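Local structure of PnpC (Pseudomonas putida, 3N9T) at residues L82-S85 against M86-A90. The protein probably catalyses the intradiol cleavage of hydroxyquinol by molecular oxygen at a ferric iron, as a hydroxyquinol 1,2-dioxygenase. Sequence-based numbering, arbitrary orientation.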
# COMPACT_ATOMS: atom_id res chain seq x y z
N LEU A 82 -6.52 4.63 -8.80
CA LEU A 82 -6.72 5.49 -7.63
C LEU A 82 -6.21 6.89 -7.92
O LEU A 82 -6.23 7.76 -7.02
CB LEU A 82 -5.99 4.95 -6.40
CG LEU A 82 -6.45 3.59 -5.87
CD1 LEU A 82 -5.65 3.21 -4.65
CD2 LEU A 82 -7.94 3.76 -5.49
N GLY A 83 -5.78 7.12 -9.16
CA GLY A 83 -5.40 8.49 -9.63
C GLY A 83 -3.99 8.94 -9.23
O GLY A 83 -3.58 10.10 -9.49
N VAL A 84 -3.25 8.03 -8.62
CA VAL A 84 -1.92 8.36 -8.16
C VAL A 84 -0.96 8.54 -9.36
O VAL A 84 -0.17 9.46 -9.36
CB VAL A 84 -1.39 7.30 -7.18
CG1 VAL A 84 0.06 7.62 -6.84
CG2 VAL A 84 -2.21 7.37 -5.88
N SER A 85 -1.10 7.73 -10.39
CA SER A 85 -0.14 7.83 -11.50
C SER A 85 -0.29 9.18 -12.19
O SER A 85 0.70 9.80 -12.54
CB SER A 85 -0.37 6.69 -12.47
OG SER A 85 -0.43 5.49 -11.73
N MET A 86 -1.53 9.60 -12.45
CA MET A 86 -1.77 10.91 -13.12
C MET A 86 -1.35 12.10 -12.24
O MET A 86 -0.80 13.11 -12.75
CB MET A 86 -3.22 11.02 -13.60
CG MET A 86 -3.43 10.16 -14.98
SD MET A 86 -2.56 10.89 -16.43
CE MET A 86 -3.23 12.58 -16.29
N LEU A 87 -1.58 11.97 -10.92
CA LEU A 87 -1.12 13.00 -9.97
C LEU A 87 0.39 13.14 -10.03
O LEU A 87 0.92 14.27 -10.15
CB LEU A 87 -1.59 12.71 -8.53
CG LEU A 87 -1.06 13.73 -7.50
CD1 LEU A 87 -1.63 15.08 -7.81
CD2 LEU A 87 -1.50 13.37 -6.12
N VAL A 88 1.10 12.00 -10.01
CA VAL A 88 2.57 12.01 -10.06
C VAL A 88 3.06 12.65 -11.38
O VAL A 88 4.02 13.48 -11.41
CB VAL A 88 3.15 10.56 -9.81
CG1 VAL A 88 4.62 10.41 -10.22
CG2 VAL A 88 2.96 10.15 -8.30
N ASP A 89 2.41 12.28 -12.48
CA ASP A 89 2.83 12.80 -13.78
C ASP A 89 2.65 14.35 -13.77
O ASP A 89 3.52 15.09 -14.24
CB ASP A 89 1.91 12.24 -14.89
CG ASP A 89 2.21 12.94 -16.24
OD1 ASP A 89 3.33 12.73 -16.74
OD2 ASP A 89 1.37 13.72 -16.72
N ALA A 90 1.54 14.84 -13.21
CA ALA A 90 1.31 16.32 -13.23
C ALA A 90 2.35 17.04 -12.40
O ALA A 90 2.93 18.06 -12.84
CB ALA A 90 -0.16 16.66 -12.70
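The backbone carbonyl of Gly83 accepts the amide hydrogen of Leu87 in the opening bond of a short alpha-helix, residues 84-91, for which Gly83 is the N-cap. The same glycine leaves helix 74-81 through a Schellman motif, and its positive phi of 81°, a conformation glycine adopts readily, lets one helix end and the next begin almost at once. Counting that bond, three successive i to i+4 bonds satisfy the carbonyl oxygens of Gly83, Val84 and Ser85: Leu87 N to Gly83 O at 3.1 Å, Val88 N to Val84 O at 2.9 Å and Asp89 N to Ser85 O at 3.0 Å. The second points nearly along its C=O axis, whereas the donors of the other two are tilted by about 25° from the carbonyl planes. Ala90 N continues the series to Met86 O, 2.9 Å away.

Beta-branched Val84 and Val88 share one face of the helix, where CG1 of Val84 meets CG2 of Val88 at 4.1 Å. The Val84 side chain also lies beside a bound phospholipid; Val84 packs on Leu39 and Val88 on Val43, both of the second subunit, so apolar residues suit this face. Ser85 has a small hydroxyl turned back along the chain: with OG beside its own backbone N (chi1 -50°), it hydrogen-bonds to Ser79 OG and Asp80 OD1, tying the new helix to the preceding one. The flexible chain of Met86, bent at chi2 and chi3, packs on Thr103, Val104 and Lys252. Asp89 carries its carboxylate away from the first turn, and OD2 is hydrogen-bonded to Thr102 OG1, which gives this buried acid a polar partner; Asp89 CB lies 3.6 Å from Ser85 O.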